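Local coordinates for protein aldehyde reductase YahK (Escherichia coli, PDB 1UUF) that reduces a wide range of aldehydes to their primary alcohols, using NADPH in strong preference to NADH, and binds two zinc ions per subunit, at residues P47-I52 against Q152-E157; V75-P80 against P142-G147; D102-G107 against R158-I163; C108-C113 against T131-S136. One frame throughout, in Å; residues are numbered along the deposited sequence.

Contact 1 of 4, residues P47-I52 against Q152-E157; sequences PNDVKI and QIVVHE
Val50 and Val155 face each other as a hydrogen-bonded pair between the start of strand 49-58 and the antiparallel strand 152-156, in the GroES-like domain of this zinc alcohol dehydrogenase. The axes of these short segments approach to 4.4 Å, their directions 158° apart. Val50 N gives to Val155 O at 2.8 Å, and Val155 N returns to Val50 O at 3.0 Å. Ile52 and Ile153 form the same doublet, while Lys51 with Val154 and Asp49 with His156 are non-hydrogen-bonded pairs. Beyond the strand end the ladder gains one more rung, Glu157 N meeting Asn48 O at 2.8 Å. There His156 CG lies anti to the backbone N (chi1 -178°), laying the ring beside Asn48, whose CB sits over one face, 3.9 Å from the His156 centroid and 24° off the normal, a CH-pi contact. Asp49 CB rests against Val154 CG1 at 3.6 Å, the two side chains crossing near a right angle. On the face bearing Val50, Ile52 and Val155, the last two pack on strand 103-106 and Val50 on Val88. Second-shell bonds fix the polar groups: Asp49 OD2 takes Gly46 N and a salt bridge from Arg43, His156 ND1 accepts a hydrogen bond from Arg158 N, and the Glu157 carboxylate accepts from Glu96 N and Lys97 N. One water completes the Asn48 end, donating to Asn48 OD1 at 2.8 Å and to Glu157 OE1 at 2.7 Å.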
loop_
_atom_site.group_PDB
_atom_site.type_symbol
_atom_site.label_atom_id
_atom_site.label_comp_id
_atom_site.label_asym_id
_atom_site.label_seq_id
_atom_site.Cartn_x
_atom_site.Cartn_y
_atom_site.Cartn_z
ATOM N N PRO A 47 -41.290 -9.356 -0.578
ATOM C CA PRO A 47 -41.364 -9.337 0.886
ATOM C C PRO A 47 -40.270 -8.551 1.613
ATOM O O PRO A 47 -40.515 -8.002 2.684
ATOM C CB PRO A 47 -41.365 -10.823 1.255
ATOM C CG PRO A 47 -40.657 -11.472 0.100
ATOM C CD PRO A 47 -41.240 -10.739 -1.080
ATOM N N ASN A 48 -39.072 -8.495 1.037
ATOM C CA ASN A 48 -37.969 -7.766 1.664
ATOM C C ASN A 48 -37.664 -6.435 0.981
ATOM O O ASN A 48 -36.692 -5.761 1.340
ATOM C CB ASN A 48 -36.693 -8.613 1.654
ATOM C CG ASN A 48 -36.868 -9.946 2.349
ATOM O OD1 ASN A 48 -37.232 -10.007 3.524
ATOM N ND2 ASN A 48 -36.599 -11.029 1.625
ATOM N N ASP A 49 -38.490 -6.052 0.011
ATOM C CA ASP A 49 -38.273 -4.814 -0.736
ATOM C C ASP A 49 -38.873 -3.529 -0.187
ATOM O O ASP A 49 -39.887 -3.531 0.510
ATOM C CB ASP A 49 -38.759 -4.967 -2.180
ATOM C CG ASP A 49 -37.947 -5.968 -2.962
ATOM O OD1 ASP A 49 -36.741 -6.116 -2.667
ATOM O OD2 ASP A 49 -38.515 -6.593 -3.886
ATOM N N VAL A 50 -38.223 -2.424 -0.542
ATOM C CA VAL A 50 -38.650 -1.089 -0.149
ATOM C C VAL A 50 -38.869 -0.312 -1.444
ATOM O O VAL A 50 -37.963 -0.224 -2.281
ATOM C CB VAL A 50 -37.557 -0.359 0.676
ATOM C CG1 VAL A 50 -38.041 1.034 1.071
ATOM C CG2 VAL A 50 -37.201 -1.173 1.908
ATOM N N LYS A 51 -40.075 0.223 -1.621
ATOM C CA LYS A 51 -40.403 1.007 -2.809
ATOM C C LYS A 51 -40.165 2.462 -2.437
ATOM O O LYS A 51 -40.775 2.973 -1.502
ATOM C CB LYS A 51 -41.863 0.797 -3.204
ATOM C CG LYS A 51 -42.300 1.611 -4.409
ATOM C CD LYS A 51 -43.759 1.334 -4.739
ATOM C CE LYS A 51 -44.214 2.135 -5.940
ATOM N NZ LYS A 51 -45.622 1.812 -6.296
ATOM N N ILE A 52 -39.293 3.123 -3.190
ATOM C CA ILE A 52 -38.908 4.501 -2.910
ATOM C C ILE A 52 -39.264 5.516 -3.987
ATOM O O ILE A 52 -38.987 5.302 -5.167
ATOM C CB ILE A 52 -37.378 4.568 -2.695
ATOM C CG1 ILE A 52 -36.975 3.612 -1.570
ATOM C CG2 ILE A 52 -36.944 5.993 -2.381
ATOM C CD1 ILE A 52 -35.480 3.403 -1.460
ATOM N N GLN A 152 -38.827 6.426 -9.407
ATOM C CA GLN A 152 -38.921 5.418 -8.354
ATOM C C GLN A 152 -37.876 4.319 -8.499
ATOM O O GLN A 152 -37.325 4.104 -9.574
ATOM C CB GLN A 152 -40.312 4.767 -8.368
ATOM C CG GLN A 152 -41.457 5.677 -7.940
ATOM C CD GLN A 152 -42.821 5.009 -8.056
ATOM O OE1 GLN A 152 -43.829 5.553 -7.602
ATOM N NE2 GLN A 152 -42.861 3.832 -8.675
ATOM N N ILE A 153 -37.605 3.630 -7.395
ATOM C CA ILE A 153 -36.663 2.519 -7.397
ATOM C C ILE A 153 -37.118 1.563 -6.298
ATOM O O ILE A 153 -37.715 1.990 -5.310
ATOM C CB ILE A 153 -35.201 3.006 -7.156
ATOM C CG1 ILE A 153 -34.214 1.859 -7.420
ATOM C CG2 ILE A 153 -35.051 3.541 -5.735
ATOM C CD1 ILE A 153 -32.753 2.302 -7.483
ATOM N N VAL A 154 -36.883 0.267 -6.496
ATOM C CA VAL A 154 -37.271 -0.747 -5.520
ATOM C C VAL A 154 -36.004 -1.492 -5.118
ATOM O O VAL A 154 -35.313 -2.062 -5.963
ATOM C CB VAL A 154 -38.298 -1.737 -6.121
ATOM C CG1 VAL A 154 -38.678 -2.790 -5.090
ATOM C CG2 VAL A 154 -39.531 -0.978 -6.581
ATOM N N VAL A 155 -35.702 -1.482 -3.824
ATOM C CA VAL A 155 -34.479 -2.100 -3.324
ATOM C C VAL A 155 -34.702 -2.948 -2.077
ATOM O O VAL A 155 -35.517 -2.606 -1.219
ATOM C CB VAL A 155 -33.440 -1.000 -2.973
ATOM C CG1 VAL A 155 -32.105 -1.627 -2.571
ATOM C CG2 VAL A 155 -33.264 -0.054 -4.153
ATOM N N HIS A 156 -33.967 -4.056 -1.994
ATOM C CA HIS A 156 -34.020 -4.961 -0.846
ATOM C C HIS A 156 -33.629 -4.092 0.354
ATOM O O HIS A 156 -32.647 -3.357 0.281
ATOM C CB HIS A 156 -33.007 -6.091 -1.059
ATOM C CG HIS A 156 -32.986 -7.115 0.034
ATOM N ND1 HIS A 156 -32.580 -6.827 1.319
ATOM C CD2 HIS A 156 -33.294 -8.434 0.024
ATOM C CE1 HIS A 156 -32.637 -7.923 2.054
ATOM N NE2 HIS A 156 -33.066 -8.913 1.291
ATOM N N GLU A 157 -34.380 -4.175 1.452
ATOM C CA GLU A 157 -34.101 -3.323 2.610
ATOM C C GLU A 157 -32.690 -3.384 3.185
ATOM O O GLU A 157 -32.265 -2.443 3.855
ATOM C CB GLU A 157 -35.109 -3.572 3.742
ATOM C CG GLU A 157 -34.956 -4.891 4.469
ATOM C CD GLU A 157 -35.645 -4.878 5.827
ATOM O OE1 GLU A 157 -35.839 -5.966 6.406
ATOM O OE2 GLU A 157 -35.984 -3.780 6.319
HETATM O O HOH W 1 -35.713 -8.331 5.113
#

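Contact 2 of 4, residues V75-P80 against P142-G147; sequences VYPCVP and PGHTLG
Two irregular loops of the GroES-like domain, residues 75-80 following helix 61-68 and residues 142-147 preceding strand 152-156, are clasped by the imidazole of His144. Its CG sits between the backbone N and the carbonyl carbon (chi1 57°), which turns the ring toward the other loop. His144 NE2 donates to Pro77 O at 2.7 Å with an N-H...O angle of 169°, and the oxygen lies only 3° out of the ring plane. Val75 CG1 stands over the centre of one ring face, 3.6 Å from the His144 centroid, a CH-pi contact that, with the hydrogen bond, probably fixes the rotation of the ring. Further along, Val79 CB meets Leu146 CB at 4.0 Å, and a water accepts from Val79 N at 2.8 Å while donating to Thr145 O. Met38 of strand 36-39 touches both Pro77 and Val79, and Pro80 packs on helix 61-68, its side chain about 8 Å from that of the catalytic zinc ligand Cys60. The loops come closest where Gly147 N donates to Val79 O at 2.6 Å. The lack of a side chain permits this approach: a beta carbon on Gly147 would stand 2.6 Å from Val79 O and 2.4 Å from Pro80 O.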
loop_
_atom_site.group_PDB
_atom_site.type_symbol
_atom_site.label_atom_id
_atom_site.label_comp_id
_atom_site.label_asym_id
_atom_site.label_seq_id
_atom_site.Cartn_x
_atom_site.Cartn_y
_atom_site.Cartn_z
ATOM N N VAL A 75 -24.510 -1.611 -20.728
ATOM C CA VAL A 75 -25.636 -2.266 -21.371
ATOM C C VAL A 75 -26.712 -1.200 -21.524
ATOM O O VAL A 75 -27.006 -0.468 -20.579
ATOM C CB VAL A 75 -26.189 -3.419 -20.508
ATOM C CG1 VAL A 75 -27.339 -4.107 -21.230
ATOM C CG2 VAL A 75 -25.081 -4.410 -20.200
ATOM N N TYR A 76 -27.294 -1.106 -22.715
ATOM C CA TYR A 76 -28.322 -0.107 -22.963
ATOM C C TYR A 76 -29.726 -0.694 -23.022
ATOM O O TYR A 76 -29.907 -1.867 -23.354
ATOM C CB TYR A 76 -28.015 0.647 -24.258
ATOM C CG TYR A 76 -26.632 1.251 -24.270
ATOM C CD1 TYR A 76 -25.519 0.477 -24.593
ATOM C CD2 TYR A 76 -26.429 2.585 -23.922
ATOM C CE1 TYR A 76 -24.239 1.015 -24.570
ATOM C CE2 TYR A 76 -25.152 3.131 -23.894
ATOM C CZ TYR A 76 -24.062 2.340 -24.221
ATOM O OH TYR A 76 -22.798 2.872 -24.201
ATOM N N PRO A 77 -30.741 0.119 -22.690
ATOM C CA PRO A 77 -30.573 1.519 -22.281
ATOM C C PRO A 77 -29.845 1.648 -20.947
ATOM O O PRO A 77 -29.923 0.758 -20.099
ATOM C CB PRO A 77 -32.008 2.028 -22.212
ATOM C CG PRO A 77 -32.764 0.817 -21.786
ATOM C CD PRO A 77 -32.162 -0.264 -22.656
ATOM N N CYS A 78 -29.124 2.751 -20.775
ATOM C CA CYS A 78 -28.398 2.989 -19.539
ATOM C C CYS A 78 -29.001 4.155 -18.771
ATOM O O CYS A 78 -29.063 5.274 -19.278
ATOM C CB CYS A 78 -26.929 3.289 -19.824
ATOM S SG CYS A 78 -25.973 3.680 -18.332
ATOM N N VAL A 79 -29.448 3.886 -17.547
ATOM C CA VAL A 79 -30.027 4.916 -16.694
ATOM C C VAL A 79 -29.117 5.001 -15.476
ATOM O O VAL A 79 -29.206 4.174 -14.565
ATOM C CB VAL A 79 -31.454 4.549 -16.248
ATOM C CG1 VAL A 79 -31.973 5.580 -15.241
ATOM C CG2 VAL A 79 -32.378 4.499 -17.460
ATOM N N PRO A 80 -28.211 5.990 -15.460
ATOM C CA PRO A 80 -27.270 6.183 -14.354
ATOM C C PRO A 80 -27.921 6.730 -13.090
ATOM O O PRO A 80 -29.146 6.782 -12.970
ATOM C CB PRO A 80 -26.251 7.171 -14.928
ATOM C CG PRO A 80 -26.436 7.071 -16.430
ATOM C CD PRO A 80 -27.911 6.920 -16.561
ATOM N N PRO A 142 -35.199 -4.576 -17.693
ATOM C CA PRO A 142 -34.898 -5.334 -18.911
ATOM C C PRO A 142 -33.663 -6.239 -18.846
ATOM O O PRO A 142 -33.030 -6.494 -19.871
ATOM C CB PRO A 142 -34.724 -4.231 -19.942
ATOM C CG PRO A 142 -33.966 -3.212 -19.149
ATOM C CD PRO A 142 -34.714 -3.187 -17.823
ATOM N N GLY A 143 -33.308 -6.717 -17.657
ATOM C CA GLY A 143 -32.151 -7.590 -17.552
ATOM C C GLY A 143 -30.948 -6.998 -16.842
ATOM O O GLY A 143 -30.051 -7.727 -16.415
ATOM N N HIS A 144 -30.910 -5.674 -16.737
ATOM C CA HIS A 144 -29.820 -4.996 -16.048
ATOM C C HIS A 144 -30.418 -3.870 -15.210
ATOM O O HIS A 144 -31.481 -3.342 -15.533
ATOM C CB HIS A 144 -28.786 -4.449 -17.041
ATOM C CG HIS A 144 -29.352 -3.504 -18.052
ATOM N ND1 HIS A 144 -30.176 -3.916 -19.078
ATOM C CD2 HIS A 144 -29.215 -2.164 -18.194
ATOM C CE1 HIS A 144 -30.523 -2.869 -19.807
ATOM N NE2 HIS A 144 -29.953 -1.795 -19.292
ATOM N N THR A 145 -29.737 -3.511 -14.130
ATOM C CA THR A 145 -30.241 -2.477 -13.237
ATOM C C THR A 145 -30.273 -1.068 -13.825
ATOM O O THR A 145 -29.365 -0.649 -14.545
ATOM C CB THR A 145 -29.436 -2.457 -11.914
ATOM O OG1 THR A 145 -28.039 -2.357 -12.202
ATOM C CG2 THR A 145 -29.689 -3.736 -11.121
ATOM N N LEU A 146 -31.349 -0.355 -13.513
ATOM C CA LEU A 146 -31.544 1.019 -13.965
ATOM C C LEU A 146 -31.436 1.893 -12.716
ATOM O O LEU A 146 -32.091 1.622 -11.711
ATOM C CB LEU A 146 -32.918 1.159 -14.616
ATOM C CG LEU A 146 -33.141 0.177 -15.776
ATOM C CD1 LEU A 146 -34.560 0.309 -16.298
ATOM C CD2 LEU A 146 -32.128 0.447 -16.879
ATOM N N GLY A 147 -30.612 2.936 -12.799
ATOM C CA GLY A 147 -30.362 3.815 -11.666
ATOM C C GLY A 147 -31.346 4.865 -11.178
ATOM O O GLY A 147 -32.544 4.817 -11.453
HETATM O O HOH W 2 -28.608 1.341 -16.582
#

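Contact 3 of 4, residues D102-G107 against R158-I163; sequences DLVGVG and RYVLRI
Gly105 and Leu161 pair closely at the centre of an antiparallel strand contact in the GroES-like domain, Gly105 N reaching Leu161 O at 2.8 Å and Leu161 N reaching Gly105 O at 2.8 Å. Ile163 N adds a bond to Leu103 O at 3.0 Å. Packing is tight here: Val104 CB touches Val160 CG1 at 3.6 Å, and a beta carbon on Gly105 would press to 3.4 Å from Ile163 CD1. The Asp102 end is looser and wetter. Arg162 bends at its second torsion (chi2 66°), laying the guanidinium flat against the Asp102 carboxylate with the two planes 15° apart. Asp102 OD1 is 3.5 Å from Arg162 NH2 but well out of the guanidinium plane, so this salt bridge rests on charge alone; Asp102 OD2 has its hydrogen bond from Ala99 N. A water accepts from Leu103 N at 2.9 Å and weakly from Arg162 NE. Replacing Arg162 by a methionine would probably leave the Asp102 carboxylate without its stacked countercharge and this water without one of its donors. At the far end the chains part, and another water links Gly107 N to Tyr159 O, donating to the latter at 2.7 Å. Strand 103-106 pairs on its other edge with strand 84-91, Val104 and Val160 pack on Ile52 of strand 49-58, and helix 317-330 covers Leu161.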
loop_
_atom_site.group_PDB
_atom_site.type_symbol
_atom_site.label_atom_id
_atom_site.label_comp_id
_atom_site.label_asym_id
_atom_site.label_seq_id
_atom_site.Cartn_x
_atom_site.Cartn_y
_atom_site.Cartn_z
ATOM N N ASP A 102 -40.808 7.130 5.666
ATOM C CA ASP A 102 -39.403 7.260 6.045
ATOM C C ASP A 102 -38.553 7.920 4.965
ATOM O O ASP A 102 -38.784 7.722 3.773
ATOM C CB ASP A 102 -38.788 5.891 6.341
ATOM C CG ASP A 102 -39.293 5.279 7.629
ATOM O OD1 ASP A 102 -39.968 5.982 8.412
ATOM O OD2 ASP A 102 -38.997 4.088 7.861
ATOM N N LEU A 103 -37.573 8.707 5.398
ATOM C CA LEU A 103 -36.640 9.346 4.477
ATOM C C LEU A 103 -35.520 8.325 4.345
ATOM O O LEU A 103 -34.939 7.896 5.347
ATOM C CB LEU A 103 -36.097 10.654 5.059
ATOM C CG LEU A 103 -37.119 11.781 5.230
ATOM C CD1 LEU A 103 -36.430 13.020 5.785
ATOM C CD2 LEU A 103 -37.761 12.092 3.886
ATOM N N VAL A 104 -35.226 7.921 3.115
ATOM C CA VAL A 104 -34.203 6.909 2.881
ATOM C C VAL A 104 -33.245 7.245 1.754
ATOM O O VAL A 104 -33.478 8.160 0.968
ATOM C CB VAL A 104 -34.844 5.553 2.542
ATOM C CG1 VAL A 104 -35.550 4.983 3.767
ATOM C CG2 VAL A 104 -35.830 5.728 1.393
ATOM N N GLY A 105 -32.165 6.476 1.682
ATOM C CA GLY A 105 -31.185 6.685 0.638
ATOM C C GLY A 105 -30.700 5.365 0.076
ATOM O O GLY A 105 -30.826 4.319 0.716
ATOM N N VAL A 106 -30.166 5.423 -1.141
ATOM C CA VAL A 106 -29.619 4.257 -1.817
ATOM C C VAL A 106 -28.327 4.720 -2.470
ATOM O O VAL A 106 -28.283 5.798 -3.071
ATOM C CB VAL A 106 -30.564 3.728 -2.908
ATOM C CG1 VAL A 106 -29.919 2.545 -3.626
ATOM C CG2 VAL A 106 -31.886 3.304 -2.285
ATOM N N GLY A 107 -27.281 3.914 -2.336
ATOM C CA GLY A 107 -25.993 4.252 -2.917
ATOM C C GLY A 107 -25.694 3.470 -4.183
ATOM O O GLY A 107 -26.569 3.286 -5.036
ATOM N N ARG A 158 -31.957 -4.462 2.934
ATOM C CA ARG A 158 -30.598 -4.549 3.466
ATOM C C ARG A 158 -29.706 -3.467 2.867
ATOM O O ARG A 158 -28.718 -3.049 3.478
ATOM C CB ARG A 158 -29.980 -5.925 3.182
ATOM C CG ARG A 158 -28.477 -6.000 3.492
ATOM C CD ARG A 158 -27.949 -7.428 3.444
ATOM N NE ARG A 158 -26.510 -7.493 3.698
ATOM C CZ ARG A 158 -25.852 -8.614 3.979
ATOM N NH1 ARG A 158 -26.505 -9.768 4.047
ATOM N NH2 ARG A 158 -24.543 -8.584 4.197
ATOM N N TYR A 159 -30.067 -2.996 1.678
ATOM C CA TYR A 159 -29.261 -1.992 0.999
ATOM C C TYR A 159 -29.852 -0.592 0.990
ATOM O O TYR A 159 -29.363 0.291 0.287
ATOM C CB TYR A 159 -28.974 -2.473 -0.424
ATOM C CG TYR A 159 -28.448 -3.889 -0.430
ATOM C CD1 TYR A 159 -29.322 -4.981 -0.419
ATOM C CD2 TYR A 159 -27.080 -4.142 -0.344
ATOM C CE1 TYR A 159 -28.840 -6.286 -0.314
ATOM C CE2 TYR A 159 -26.591 -5.440 -0.238
ATOM C CZ TYR A 159 -27.474 -6.505 -0.223
ATOM O OH TYR A 159 -26.988 -7.785 -0.096
ATOM N N VAL A 160 -30.903 -0.389 1.775
ATOM C CA VAL A 160 -31.539 0.919 1.868
ATOM C C VAL A 160 -31.071 1.552 3.171
ATOM O O VAL A 160 -31.056 0.891 4.209
ATOM C CB VAL A 160 -33.077 0.798 1.878
ATOM C CG1 VAL A 160 -33.713 2.174 2.073
ATOM C CG2 VAL A 160 -33.552 0.184 0.564
ATOM N N LEU A 161 -30.690 2.823 3.107
ATOM C CA LEU A 161 -30.195 3.555 4.275
ATOM C C LEU A 161 -31.244 4.508 4.827
ATOM O O LEU A 161 -32.097 4.986 4.092
ATOM C CB LEU A 161 -28.953 4.369 3.900
ATOM C CG LEU A 161 -27.674 3.663 3.437
ATOM C CD1 LEU A 161 -27.232 2.669 4.495
ATOM C CD2 LEU A 161 -27.905 2.965 2.104
ATOM N N ARG A 162 -31.162 4.794 6.125
ATOM C CA ARG A 162 -32.104 5.710 6.760
ATOM C C ARG A 162 -31.472 7.096 6.877
ATOM O O ARG A 162 -30.350 7.229 7.371
ATOM C CB ARG A 162 -32.471 5.201 8.160
ATOM C CG ARG A 162 -33.530 6.031 8.887
ATOM C CD ARG A 162 -34.876 5.956 8.173
ATOM N NE ARG A 162 -35.932 6.672 8.887
ATOM C CZ ARG A 162 -36.477 6.262 10.029
ATOM N NH1 ARG A 162 -36.073 5.134 10.598
ATOM N NH2 ARG A 162 -37.426 6.987 10.610
ATOM N N ILE A 163 -32.190 8.117 6.412
ATOM C CA ILE A 163 -31.716 9.498 6.485
ATOM C C ILE A 163 -32.273 10.138 7.753
ATOM O O ILE A 163 -33.479 10.091 7.999
ATOM C CB ILE A 163 -32.187 10.329 5.273
ATOM C CG1 ILE A 163 -31.661 9.707 3.978
ATOM C CG2 ILE A 163 -31.743 11.782 5.423
ATOM C CD1 ILE A 163 -30.171 9.459 3.967
HETATM O O HOH W 3 -37.587 9.465 8.238
HETATM O O HOH W 4 -27.367 1.174 -1.266
#

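Contact 4 of 4, residues C108-C113 against T131-S136; sequences CIVDSC and TGTYNS. With ZN (zinc ion), chain B.
Thr131 O is gripped by two successive amides: Val110 N points at it almost straight, at 3.0 Å and 177°, while Asp111 N reaches it only weakly, at 3.5 Å. Two residues facing one define a classic beta bulge, here in the small two-stranded antiparallel sheet of 109-111 and 131-132. Thr131 N donates back to Asp111 O at 2.7 Å, and on the other side of the bulge Thr133 N donates to Cys108 O at 2.9 Å. Val110 spans the contact with both branches, its CG2 against Thr131 CG2 at 3.6 Å and its CG1 against Thr133 OG1 at 3.6 Å; with CG1 anti to the carbonyl carbon (chi1 -71°), CG1 is directed to Thr133 and CG2 to Thr131. Replacing Val110 by an alanine would probably open a gap between Thr131 and Thr133, taking away the branches that touch Thr131 CG2 and Thr133 OG1. Thr133 OG1 is hydrogen-bonded to Gly107 O, not to the nearby Cys108 O. Beyond the bulge, Asp111 OD1 accepts from Ser112 N at 2.9 Å and forms a salt bridge with Lys114, which probably steadies the turn leading to Cys113. Cys113 SG binds a zinc ion at 2.4 Å, and Cys116, Cys119 and Cys127 complete the site. Ligation by four cysteine sulfurs is consistent with the structural zinc site of this family rather than the catalytic one.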
loop_
_atom_site.group_PDB
_atom_site.type_symbol
_atom_site.label_atom_id
_atom_site.label_comp_id
_atom_site.label_asym_id
_atom_site.label_seq_id
_atom_site.Cartn_x
_atom_site.Cartn_y
_atom_site.Cartn_z
ATOM N N CYS A 108 -24.458 2.991 -4.298
ATOM C CA CYS A 108 -24.016 2.245 -5.476
ATOM C C CYS A 108 -24.384 0.769 -5.481
ATOM O O CYS A 108 -24.253 0.106 -6.511
ATOM C CB CYS A 108 -22.498 2.348 -5.620
ATOM S SG CYS A 108 -21.878 4.017 -5.812
ATOM N N ILE A 109 -24.843 0.264 -4.339
ATOM C CA ILE A 109 -25.192 -1.150 -4.185
ATOM C C ILE A 109 -26.677 -1.399 -3.964
ATOM O O ILE A 109 -27.290 -0.759 -3.108
ATOM C CB ILE A 109 -24.485 -1.760 -2.957
ATOM C CG1 ILE A 109 -22.997 -1.408 -2.972
ATOM C CG2 ILE A 109 -24.699 -3.270 -2.928
ATOM C CD1 ILE A 109 -22.286 -1.763 -1.684
ATOM N N VAL A 110 -27.256 -2.329 -4.727
ATOM C CA VAL A 110 -28.663 -2.678 -4.530
ATOM C C VAL A 110 -28.815 -4.146 -4.125
ATOM O O VAL A 110 -29.898 -4.574 -3.732
ATOM C CB VAL A 110 -29.543 -2.386 -5.776
ATOM C CG1 VAL A 110 -29.708 -0.872 -5.948
ATOM C CG2 VAL A 110 -28.930 -3.006 -7.021
ATOM N N ASP A 111 -27.726 -4.912 -4.209
ATOM C CA ASP A 111 -27.752 -6.316 -3.799
ATOM C C ASP A 111 -26.345 -6.914 -3.776
ATOM O O ASP A 111 -25.406 -6.345 -4.331
ATOM C CB ASP A 111 -28.647 -7.142 -4.739
ATOM C CG ASP A 111 -29.339 -8.304 -4.027
ATOM O OD1 ASP A 111 -29.016 -8.570 -2.849
ATOM O OD2 ASP A 111 -30.210 -8.956 -4.648
ATOM N N SER A 112 -26.196 -8.044 -3.093
ATOM C CA SER A 112 -24.918 -8.747 -3.027
ATOM C C SER A 112 -25.223 -10.209 -2.699
ATOM O O SER A 112 -26.374 -10.550 -2.417
ATOM C CB SER A 112 -23.987 -8.122 -1.978
ATOM O OG SER A 112 -24.484 -8.265 -0.662
ATOM N N CYS A 113 -24.217 -11.073 -2.735
ATOM C CA CYS A 113 -24.467 -12.492 -2.480
ATOM C C CYS A 113 -24.924 -12.794 -1.052
ATOM O O CYS A 113 -25.646 -13.760 -0.824
ATOM C CB CYS A 113 -23.236 -13.330 -2.850
ATOM S SG CYS A 113 -21.982 -13.555 -1.576
ATOM N N THR A 131 -24.351 -6.395 -6.856
ATOM C CA THR A 131 -25.217 -5.871 -7.905
ATOM C C THR A 131 -25.221 -4.352 -7.794
ATOM O O THR A 131 -25.712 -3.798 -6.812
ATOM C CB THR A 131 -26.667 -6.377 -7.753
ATOM O OG1 THR A 131 -26.694 -7.806 -7.875
ATOM C CG2 THR A 131 -27.564 -5.767 -8.833
ATOM N N GLY A 132 -24.661 -3.685 -8.798
ATOM C CA GLY A 132 -24.614 -2.234 -8.785
ATOM C C GLY A 132 -25.968 -1.620 -9.079
ATOM O O GLY A 132 -26.793 -2.206 -9.776
ATOM N N THR A 133 -26.188 -0.421 -8.551
ATOM C CA THR A 133 -27.442 0.290 -8.736
ATOM C C THR A 133 -27.796 0.420 -10.214
ATOM O O THR A 133 -28.972 0.477 -10.569
ATOM C CB THR A 133 -27.358 1.652 -8.045
ATOM O OG1 THR A 133 -26.988 1.428 -6.679
ATOM C CG2 THR A 133 -28.698 2.375 -8.083
ATOM N N TYR A 134 -26.779 0.481 -11.068
ATOM C CA TYR A 134 -27.018 0.510 -12.508
ATOM C C TYR A 134 -25.952 -0.285 -13.256
ATOM O O TYR A 134 -24.805 -0.378 -12.814
ATOM C CB TYR A 134 -27.121 1.950 -13.051
ATOM C CG TYR A 134 -25.931 2.853 -12.827
ATOM C CD1 TYR A 134 -24.765 2.715 -13.579
ATOM C CD2 TYR A 134 -25.992 3.886 -11.894
ATOM C CE1 TYR A 134 -23.692 3.592 -13.409
ATOM C CE2 TYR A 134 -24.929 4.764 -11.714
ATOM C CZ TYR A 134 -23.784 4.614 -12.475
ATOM O OH TYR A 134 -22.742 5.493 -12.301
ATOM N N ASN A 135 -26.375 -0.898 -14.359
ATOM C CA ASN A 135 -25.525 -1.693 -15.249
ATOM C C ASN A 135 -25.177 -3.118 -14.815
ATOM O O ASN A 135 -24.301 -3.744 -15.412
ATOM C CB ASN A 135 -24.226 -0.945 -15.559
ATOM C CG ASN A 135 -23.571 -1.436 -16.842
ATOM O OD1 ASN A 135 -22.476 -2.002 -16.828
ATOM N ND2 ASN A 135 -24.249 -1.225 -17.960
ATOM N N SER A 136 -25.849 -3.640 -13.794
ATOM C CA SER A 136 -25.572 -5.002 -13.343
ATOM C C SER A 136 -26.711 -5.948 -13.702
ATOM O O SER A 136 -27.866 -5.545 -13.765
ATOM C CB SER A 136 -25.347 -5.035 -11.827
ATOM O OG SER A 136 -24.077 -4.515 -11.488
HETATM ZN ZN ZN B . -20.877 -11.507 -1.196
#

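Contacts 1 and 3 belong to one sheet, their centres 10 Å apart: Ile52 CD1 meets Val104 CG2 and Val106 CG2, each at 3.7 Å. Contact 4 joins the others. Its Ser112 OG is 2.6 Å from Tyr159 OH of contact 3, and its Gly132 O is 2.7 Å from Thr145 OG1 of contact 2, a probable hydrogen bond; against contact 1 it packs through Val110 on Val155. Contacts 2 and 3 do not touch, their centres being 21 Å apart. Near the catalytic zinc, held by Cys60, His82 and Cys178, the side chain of Cys108 in contact 4 lies about 4 Å from the ion, while Gly147 of contact 2 and Val106 of contact 3 are each about 6 Å from the His82 side chain.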